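Local coordinates for protein interferon alpha/beta receptor 1 (Mus musculus, PDB 3WCY) that pairs with IFNAR2 as the heterodimeric cell-surface receptor for type I interferons and triggers JAK-STAT signalling when they bind, at residues 95-100 and 181-186; 100-105 and 128-133; 120-125 and 137-142. One frame throughout, in Å; residues are numbered along the deposited sequence.

Interaction 1: 95-100 and 181-186; sequences IPFYTA and PSLKKH
K185 reaches across to the backbone of Y98 and A100, so a single ammonium nitrogen joins the two segments. The site is the junction of the first two fibronectin type III domains of the extracellular part. Segment 95-100 carries the short, weakly bonded helix 96-99. Segment 181-186 lies in the loop between strands 171-179 and 193-196, the F-G loop of the second domain. K185 NZ donates to Y98 O at 2.8 Å. It also donates to A100 O at 2.8 Å. It stands above both carbonyl planes, 55° out of the plane at Y98 and 38° out at A100. Two bonds thus grip the charged end. The lysine chain is bent at chi2, chi3 and chi4, which brings CE within 3.4 Å of A100 O.

An apolar contact lies beside this polar one. F97 and L183 point at each other across the gap between the segments, and both leucine methyls meet the far end of the ring, CD1 obliquely. L183 CD1 is 3.6 Å from F97 CE2, and L183 CD2 is 3.7 Å from F97 CZ. F97 has CG anti to the backbone N (chi1 -177°), and this carries the ring out to the leucine.

Further out, Y70 meets the F97 ring edge-to-face, and A100 packs on I13. The other protein chain of the complex packs on Y98 and L183 and hydrogen-bonds S182 OG. The loop itself makes a classic gamma turn at K184, with positive phi. The turn is closed by K185 N donating to L183 O at 2.7 Å.

Interaction 2: 100-105 and 128-133; sequences AHMSPP and NMWALE
M102 and W130 make the main contact, a methionine laid over the face of an indole. The CH-pi part comes from M102 CG, which lies 4.0 Å from the centroid of the six-membered ring of W130 and 26° off its normal. It sits toward the rim, with CZ2 the nearest ring atom. M102 CG lies anti to the carbonyl carbon (chi1 -87°), beside the backbone N, and this puts it over the indole. M102 SD adds a Met-aromatic contact, above the same ring but more distant, at 4.8 Å from the centroid. M129, the residue before W130, lays its CG on the opposite face, so the indole is sandwiched between two methionines.

The apolar packing is completed by A100. A100 CB is 3.7 Å from M129 SD, and the methyl CE and CG of M129 lie close by.

Backbone oxygens approach the indole at its edge, near the ring plane. H101 O is 3.6 Å from W130 CZ2, and A100 O comes near CH2. No hydrogen bond crosses between the segments.

Polar bonds to residues around fix the two backbones instead. D16 OD2 accepts from the N of both N128 and M129, D15 OD1 accepts from S103 N, and S187 OG bonds M102 O. The result is a tryptophan-centred apolar core, with a Met-aromatic contact, where the B-C loop of the second fibronectin type III domain packs against the junction with the first.

Interaction 3: 120-125 and 137-142; sequences ISPPGQ and FSYTIR
I120 and Y139 lie alongside each other, their side chains running in opposing senses, with the isoleucine methyl CG2 over one face of the phenol ring. This is a CH-pi contact: I120 CG2 is 3.8 Å from the ring centroid of Y139 and 16° off the normal. Y159 also meets the Y139 ring edge-to-face. I120 CG2 is anti to the backbone N, while CG1 lies beside it (chi1 -44°). That turns the other branch toward I141. There the two isoleucines meet tip to tip, CD1 of I120 to CD1 of I141 at 3.8 Å.

The far end of the tyrosine reaches a proline pair. Y139 OH is 3.3 Å from P122 CB. P123 and F137 face each other across the contact, and P123 CD meets the F137 ring obliquely, 3.9 Å from CE2. An alanine in place of Y139 removes the ring under I120 CG2 and would probably open a gap beside P122.

No hydrogen bond joins the segments; their strands belong to different sheets of the fibronectin sandwich. I120 lies on strand 116-121, between strands 106-111 and 160-163. Y139 and I141 lie on strand 138-145, between strands 152-156 and 171-179.

In the fold
Interactions 2 and 3 are buried, while interaction 1 is only partly so. The other protein chain reaches segments of interactions 1 and 2, but not those of interaction 3. Interaction 1 combines a lysine bonded to carbonyls with a small apolar patch. The other two have no hydrogen bond across them and rely mainly on apolar and CH-pi packing, with a Met-aromatic contact in interaction 2. Interactions 1 and 2 share A100 and concern the junction of the first two fibronectin type III domains. Interaction 3 joins the two sheets within the second domain. A run of aromatic rings connects them: F97 touches W130, and W130 touches F137. P123 of interaction 3 also packs against S103 and W130 of interaction 2.

Interaction 1: 95-100 and 181-186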
loop_
_atom_site.group_PDB
_atom_site.type_symbol
_atom_site.label_atom_id
_atom_site.label_comp_id
_atom_site.label_asym_id
_atom_site.label_seq_id
_atom_site.Cartn_x
_atom_site.Cartn_y
_atom_site.Cartn_z
ATOM N N ILE A 95 14.884 -7.760 24.075
ATOM C CA ILE A 95 13.651 -7.244 23.482
ATOM C C ILE A 95 13.065 -8.411 22.653
ATOM O O ILE A 95 13.710 -8.839 21.690
ATOM C CB ILE A 95 13.888 -5.959 22.634
ATOM C CG1 ILE A 95 14.501 -4.821 23.473
ATOM C CG2 ILE A 95 12.599 -5.494 21.957
ATOM C CD1 ILE A 95 15.954 -4.537 23.144
ATOM N N PRO A 96 11.876 -8.958 23.021
ATOM C CA PRO A 96 11.337 -10.124 22.288
ATOM C C PRO A 96 11.101 -9.991 20.777
ATOM O O PRO A 96 11.112 -11.005 20.084
ATOM C CB PRO A 96 10.055 -10.478 23.054
ATOM C CG PRO A 96 9.715 -9.265 23.842
ATOM C CD PRO A 96 11.012 -8.598 24.164
ATOM N N PHE A 97 10.921 -8.762 20.272
ATOM C CA PHE A 97 10.668 -8.448 18.861
ATOM C C PHE A 97 11.807 -8.821 17.885
ATOM O O PHE A 97 11.556 -8.947 16.686
ATOM C CB PHE A 97 10.240 -6.971 18.718
ATOM C CG PHE A 97 9.878 -6.484 17.333
ATOM C CD1 PHE A 97 8.877 -7.108 16.595
ATOM C CD2 PHE A 97 10.507 -5.373 16.784
ATOM C CE1 PHE A 97 8.542 -6.653 15.317
ATOM C CE2 PHE A 97 10.151 -4.905 15.517
ATOM C CZ PHE A 97 9.176 -5.551 14.791
ATOM N N TYR A 98 13.040 -9.014 18.386
ATOM C CA TYR A 98 14.178 -9.385 17.538
ATOM C C TYR A 98 14.378 -10.912 17.444
ATOM O O TYR A 98 14.786 -11.412 16.394
ATOM C CB TYR A 98 15.478 -8.703 18.011
ATOM C CG TYR A 98 15.468 -7.189 17.986
ATOM C CD1 TYR A 98 15.467 -6.490 16.780
ATOM C CD2 TYR A 98 15.567 -6.452 19.163
ATOM C CE1 TYR A 98 15.487 -5.095 16.750
ATOM C CE2 TYR A 98 15.610 -5.056 19.145
ATOM C CZ TYR A 98 15.570 -4.381 17.935
ATOM O OH TYR A 98 15.604 -3.005 17.908
ATOM N N THR A 99 14.100 -11.640 18.535
ATOM C CA THR A 99 14.267 -13.097 18.598
ATOM C C THR A 99 13.033 -13.898 18.162
ATOM O O THR A 99 13.142 -15.114 17.961
ATOM C CB THR A 99 14.780 -13.539 19.984
ATOM O OG1 THR A 99 13.961 -12.965 21.007
ATOM C CG2 THR A 99 16.248 -13.187 20.212
ATOM N N ALA A 100 11.869 -13.231 18.022
ATOM C CA ALA A 100 10.606 -13.879 17.640
ATOM C C ALA A 100 10.536 -14.285 16.168
ATOM O O ALA A 100 10.858 -13.489 15.283
ATOM C CB ALA A 100 9.425 -12.994 17.999
ATOM N N PRO A 181 9.060 -7.743 4.477
ATOM C CA PRO A 181 10.088 -7.190 3.575
ATOM C C PRO A 181 11.025 -6.121 4.130
ATOM O O PRO A 181 12.020 -5.807 3.473
ATOM C CB PRO A 181 9.277 -6.683 2.375
ATOM C CG PRO A 181 7.926 -6.422 2.914
ATOM C CD PRO A 181 7.703 -7.474 3.957
ATOM N N SER A 182 10.726 -5.569 5.322
ATOM C CA SER A 182 11.551 -4.525 5.934
ATOM C C SER A 182 12.377 -5.002 7.133
ATOM O O SER A 182 13.522 -4.573 7.284
ATOM C CB SER A 182 10.703 -3.311 6.296
ATOM O OG SER A 182 10.077 -2.765 5.145
ATOM N N LEU A 183 11.811 -5.885 7.973
ATOM C CA LEU A 183 12.495 -6.393 9.164
ATOM C C LEU A 183 13.257 -7.703 8.927
ATOM O O LEU A 183 13.353 -8.527 9.843
ATOM C CB LEU A 183 11.518 -6.513 10.345
ATOM C CG LEU A 183 12.113 -6.355 11.739
ATOM C CD1 LEU A 183 11.841 -4.983 12.294
ATOM C CD2 LEU A 183 11.571 -7.405 12.678
ATOM N N LYS A 184 13.823 -7.890 7.705
ATOM C CA LYS A 184 14.648 -9.052 7.327
ATOM C C LYS A 184 13.911 -10.427 7.324
ATOM O O LYS A 184 13.972 -11.146 6.321
ATOM C CB LYS A 184 15.914 -9.096 8.210
ATOM C CG LYS A 184 17.136 -9.758 7.593
ATOM C CD LYS A 184 18.414 -9.421 8.383
ATOM C CE LYS A 184 18.436 -9.973 9.797
ATOM N NZ LYS A 184 19.632 -9.526 10.551
ATOM N N LYS A 185 13.236 -10.776 8.443
ATOM C CA LYS A 185 12.512 -12.023 8.695
ATOM C C LYS A 185 11.511 -12.500 7.629
ATOM O O LYS A 185 11.051 -11.721 6.789
ATOM C CB LYS A 185 11.887 -12.019 10.098
ATOM C CG LYS A 185 12.888 -12.360 11.195
ATOM C CD LYS A 185 13.233 -11.154 12.059
ATOM C CE LYS A 185 12.562 -11.200 13.412
ATOM N NZ LYS A 185 13.135 -12.264 14.285
ATOM N N HIS A 186 11.198 -13.810 7.671
ATOM C CA HIS A 186 10.298 -14.522 6.759
ATOM C C HIS A 186 9.687 -15.748 7.463
ATOM O O HIS A 186 10.147 -16.142 8.542
ATOM C CB HIS A 186 11.042 -14.930 5.470
ATOM C CG HIS A 186 12.320 -15.667 5.724
ATOM N ND1 HIS A 186 13.497 -14.995 6.017
ATOM C CD2 HIS A 186 12.562 -16.998 5.744
ATOM C CE1 HIS A 186 14.410 -15.932 6.199
ATOM N NE2 HIS A 186 13.896 -17.154 6.045
#

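Interaction 2: 100-105 and 128-133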
loop_
_atom_site.group_PDB
_atom_site.type_symbol
_atom_site.label_atom_id
_atom_site.label_comp_id
_atom_site.label_asym_id
_atom_site.label_seq_id
_atom_site.Cartn_x
_atom_site.Cartn_y
_atom_site.Cartn_z
ATOM N N ALA A 100 11.869 -13.231 18.022
ATOM C CA ALA A 100 10.606 -13.879 17.640
ATOM C C ALA A 100 10.536 -14.285 16.168
ATOM O O ALA A 100 10.858 -13.489 15.283
ATOM C CB ALA A 100 9.425 -12.994 17.999
ATOM N N HIS A 101 10.109 -15.532 15.923
ATOM C CA HIS A 101 9.947 -16.120 14.594
ATOM C C HIS A 101 8.513 -15.943 14.116
ATOM O O HIS A 101 7.606 -15.739 14.929
ATOM C CB HIS A 101 10.281 -17.621 14.630
ATOM C CG HIS A 101 11.733 -17.922 14.811
ATOM N ND1 HIS A 101 12.550 -18.215 13.733
ATOM C CD2 HIS A 101 12.470 -17.970 15.944
ATOM C CE1 HIS A 101 13.749 -18.436 14.241
ATOM N NE2 HIS A 101 13.750 -18.299 15.568
ATOM N N MET A 102 8.307 -16.063 12.799
ATOM C CA MET A 102 6.995 -15.944 12.168
ATOM C C MET A 102 6.417 -17.316 11.833
ATOM O O MET A 102 7.006 -18.054 11.034
ATOM C CB MET A 102 7.105 -15.119 10.889
ATOM C CG MET A 102 6.974 -13.654 11.110
ATOM S SD MET A 102 7.536 -12.759 9.657
ATOM C CE MET A 102 6.257 -13.156 8.520
ATOM N N SER A 103 5.248 -17.648 12.420
ATOM C CA SER A 103 4.548 -18.908 12.150
ATOM C C SER A 103 3.907 -18.790 10.760
ATOM O O SER A 103 3.653 -17.665 10.340
ATOM C CB SER A 103 3.487 -19.181 13.213
ATOM O OG SER A 103 2.429 -18.242 13.131
ATOM N N PRO A 104 3.677 -19.886 9.997
ATOM C CA PRO A 104 3.075 -19.726 8.656
ATOM C C PRO A 104 1.685 -19.064 8.680
ATOM O O PRO A 104 1.000 -19.160 9.705
ATOM C CB PRO A 104 3.037 -21.155 8.110
ATOM C CG PRO A 104 4.006 -21.924 8.952
ATOM C CD PRO A 104 3.927 -21.310 10.300
ATOM N N PRO A 105 1.260 -18.339 7.618
ATOM C CA PRO A 105 -0.067 -17.700 7.663
ATOM C C PRO A 105 -1.213 -18.703 7.496
ATOM O O PRO A 105 -1.056 -19.686 6.769
ATOM C CB PRO A 105 -0.015 -16.698 6.507
ATOM C CG PRO A 105 0.941 -17.268 5.546
ATOM C CD PRO A 105 1.927 -18.104 6.321
ATOM N N ASN A 128 -0.139 -10.152 19.980
ATOM C CA ASN A 128 0.546 -8.879 20.206
ATOM C C ASN A 128 1.858 -8.684 19.456
ATOM O O ASN A 128 2.181 -7.546 19.097
ATOM C CB ASN A 128 0.683 -8.555 21.692
ATOM C CG ASN A 128 -0.106 -7.320 22.082
ATOM O OD1 ASN A 128 0.157 -6.200 21.619
ATOM N ND2 ASN A 128 -1.117 -7.499 22.914
ATOM N N MET A 129 2.607 -9.775 19.217
ATOM C CA MET A 129 3.889 -9.752 18.509
ATOM C C MET A 129 3.788 -9.110 17.121
ATOM O O MET A 129 4.673 -8.341 16.742
ATOM C CB MET A 129 4.472 -11.172 18.405
ATOM C CG MET A 129 5.947 -11.213 18.022
ATOM S SD MET A 129 7.050 -10.394 19.201
ATOM C CE MET A 129 7.001 -11.533 20.568
ATOM N N TRP A 130 2.708 -9.403 16.381
ATOM C CA TRP A 130 2.519 -8.880 15.028
ATOM C C TRP A 130 1.354 -7.890 14.881
ATOM O O TRP A 130 1.149 -7.338 13.795
ATOM C CB TRP A 130 2.461 -10.034 14.018
ATOM C CG TRP A 130 3.545 -11.048 14.238
ATOM C CD1 TRP A 130 3.400 -12.293 14.774
ATOM C CD2 TRP A 130 4.956 -10.846 14.067
ATOM N NE1 TRP A 130 4.627 -12.907 14.881
ATOM C CE2 TRP A 130 5.601 -12.037 14.468
ATOM C CE3 TRP A 130 5.740 -9.779 13.592
ATOM C CZ2 TRP A 130 6.988 -12.193 14.411
ATOM C CZ3 TRP A 130 7.116 -9.939 13.528
ATOM C CH2 TRP A 130 7.725 -11.136 13.928
ATOM N N ALA A 131 0.650 -7.609 16.000
ATOM C CA ALA A 131 -0.479 -6.685 16.118
ATOM C C ALA A 131 -0.209 -5.293 15.529
ATOM O O ALA A 131 -1.165 -4.575 15.220
ATOM C CB ALA A 131 -0.888 -6.560 17.574
ATOM N N LEU A 132 1.080 -4.913 15.381
ATOM C CA LEU A 132 1.504 -3.639 14.805
ATOM C C LEU A 132 2.372 -3.823 13.561
ATOM O O LEU A 132 2.819 -2.833 12.983
ATOM C CB LEU A 132 2.231 -2.778 15.840
ATOM C CG LEU A 132 1.471 -2.414 17.110
ATOM C CD1 LEU A 132 2.371 -1.634 18.066
ATOM C CD2 LEU A 132 0.177 -1.645 16.797
ATOM N N GLU A 133 2.603 -5.085 13.142
ATOM C CA GLU A 133 3.395 -5.408 11.951
ATOM C C GLU A 133 2.552 -5.840 10.755
ATOM O O GLU A 133 3.048 -5.806 9.626
ATOM C CB GLU A 133 4.497 -6.423 12.266
ATOM C CG GLU A 133 5.783 -5.782 12.756
ATOM C CD GLU A 133 5.708 -5.113 14.113
ATOM O OE1 GLU A 133 6.371 -4.065 14.287
ATOM O OE2 GLU A 133 4.986 -5.625 14.999
#

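Interaction 3: 120-125 and 137-142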
loop_
_atom_site.group_PDB
_atom_site.type_symbol
_atom_site.label_atom_id
_atom_site.label_comp_id
_atom_site.label_asym_id
_atom_site.label_seq_id
_atom_site.Cartn_x
_atom_site.Cartn_y
_atom_site.Cartn_z
ATOM N N ILE A 120 -5.983 -15.370 3.106
ATOM C CA ILE A 120 -4.812 -15.361 3.973
ATOM C C ILE A 120 -5.116 -14.638 5.282
ATOM O O ILE A 120 -5.603 -13.505 5.283
ATOM C CB ILE A 120 -3.557 -14.758 3.272
ATOM C CG1 ILE A 120 -3.383 -15.267 1.835
ATOM C CG2 ILE A 120 -2.289 -14.995 4.090
ATOM C CD1 ILE A 120 -2.907 -14.231 0.878
ATOM N N SER A 121 -4.810 -15.302 6.394
ATOM C CA SER A 121 -4.906 -14.739 7.732
ATOM C C SER A 121 -3.444 -14.517 8.185
ATOM O O SER A 121 -2.624 -15.429 8.019
ATOM C CB SER A 121 -5.636 -15.691 8.669
ATOM O OG SER A 121 -6.352 -14.966 9.652
ATOM N N PRO A 122 -3.074 -13.303 8.671
ATOM C CA PRO A 122 -1.674 -13.059 9.062
ATOM C C PRO A 122 -1.221 -13.863 10.288
ATOM O O PRO A 122 -2.086 -14.285 11.063
ATOM C CB PRO A 122 -1.654 -11.554 9.342
ATOM C CG PRO A 122 -3.039 -11.229 9.741
ATOM C CD PRO A 122 -3.914 -12.112 8.914
ATOM N N PRO A 123 0.108 -14.086 10.498
ATOM C CA PRO A 123 0.555 -14.828 11.697
ATOM C C PRO A 123 0.068 -14.180 13.011
ATOM O O PRO A 123 0.367 -13.010 13.272
ATOM C CB PRO A 123 2.086 -14.801 11.574
ATOM C CG PRO A 123 2.364 -14.540 10.147
ATOM C CD PRO A 123 1.261 -13.661 9.678
ATOM N N GLY A 124 -0.730 -14.918 13.784
ATOM C CA GLY A 124 -1.316 -14.436 15.033
ATOM C C GLY A 124 -2.818 -14.227 14.935
ATOM O O GLY A 124 -3.293 -13.529 14.030
ATOM N N GLN A 125 -3.581 -14.809 15.893
ATOM C CA GLN A 125 -5.055 -14.740 15.919
ATOM C C GLN A 125 -5.708 -13.982 17.136
ATOM O O GLN A 125 -6.492 -14.590 17.871
ATOM C CB GLN A 125 -5.669 -16.155 15.738
ATOM C CG GLN A 125 -5.585 -16.709 14.317
ATOM C CD GLN A 125 -6.418 -17.957 14.145
ATOM O OE1 GLN A 125 -7.597 -17.904 13.770
ATOM N NE2 GLN A 125 -5.821 -19.111 14.406
ATOM N N PHE A 137 3.703 -6.889 6.451
ATOM C CA PHE A 137 3.654 -8.218 5.830
ATOM C C PHE A 137 3.200 -8.238 4.375
ATOM O O PHE A 137 2.270 -7.534 3.986
ATOM C CB PHE A 137 2.762 -9.189 6.622
ATOM C CG PHE A 137 3.134 -9.510 8.050
ATOM C CD1 PHE A 137 4.449 -9.797 8.398
ATOM C CD2 PHE A 137 2.155 -9.634 9.025
ATOM C CE1 PHE A 137 4.785 -10.117 9.717
ATOM C CE2 PHE A 137 2.491 -9.977 10.336
ATOM C CZ PHE A 137 3.803 -10.221 10.671
ATOM N N SER A 138 3.858 -9.084 3.591
ATOM C CA SER A 138 3.562 -9.361 2.189
ATOM C C SER A 138 3.436 -10.876 2.111
ATOM O O SER A 138 3.863 -11.565 3.039
ATOM C CB SER A 138 4.692 -8.875 1.286
ATOM O OG SER A 138 4.440 -9.184 -0.077
ATOM N N TYR A 139 2.816 -11.392 1.042
ATOM C CA TYR A 139 2.621 -12.835 0.863
ATOM C C TYR A 139 2.995 -13.281 -0.539
ATOM O O TYR A 139 2.889 -12.501 -1.490
ATOM C CB TYR A 139 1.180 -13.266 1.237
ATOM C CG TYR A 139 0.753 -12.777 2.605
ATOM C CD1 TYR A 139 1.100 -13.477 3.757
ATOM C CD2 TYR A 139 0.063 -11.573 2.755
ATOM C CE1 TYR A 139 0.748 -13.009 5.023
ATOM C CE2 TYR A 139 -0.289 -11.091 4.016
ATOM C CZ TYR A 139 0.058 -11.814 5.148
ATOM O OH TYR A 139 -0.272 -11.346 6.394
ATOM N N THR A 140 3.494 -14.516 -0.654
ATOM C CA THR A 140 3.888 -15.124 -1.927
ATOM C C THR A 140 3.124 -16.447 -2.045
ATOM O O THR A 140 3.239 -17.304 -1.163
ATOM C CB THR A 140 5.420 -15.330 -2.016
ATOM O OG1 THR A 140 5.820 -16.344 -1.093
ATOM C CG2 THR A 140 6.218 -14.058 -1.770
ATOM N N ILE A 141 2.325 -16.596 -3.107
ATOM C CA ILE A 141 1.509 -17.787 -3.339
ATOM C C ILE A 141 2.119 -18.652 -4.433
ATOM O O ILE A 141 2.549 -18.131 -5.465
ATOM C CB ILE A 141 0.017 -17.460 -3.680
ATOM C CG1 ILE A 141 -0.484 -16.056 -3.213
ATOM C CG2 ILE A 141 -0.923 -18.610 -3.319
ATOM C CD1 ILE A 141 -0.703 -15.836 -1.719
ATOM N N ARG A 142 2.108 -19.982 -4.213
ATOM C CA ARG A 142 2.573 -21.001 -5.150
ATOM C C ARG A 142 1.397 -21.912 -5.491
ATOM O O ARG A 142 0.778 -22.483 -4.594
ATOM C CB ARG A 142 3.714 -21.820 -4.546
ATOM C CG ARG A 142 5.094 -21.208 -4.716
ATOM C CD ARG A 142 6.133 -22.183 -4.196
ATOM N NE ARG A 142 7.485 -21.630 -4.204
ATOM C CZ ARG A 142 8.490 -22.100 -3.469
ATOM N NH1 ARG A 142 8.298 -23.128 -2.648
ATOM N NH2 ARG A 142 9.690 -21.537 -3.538
#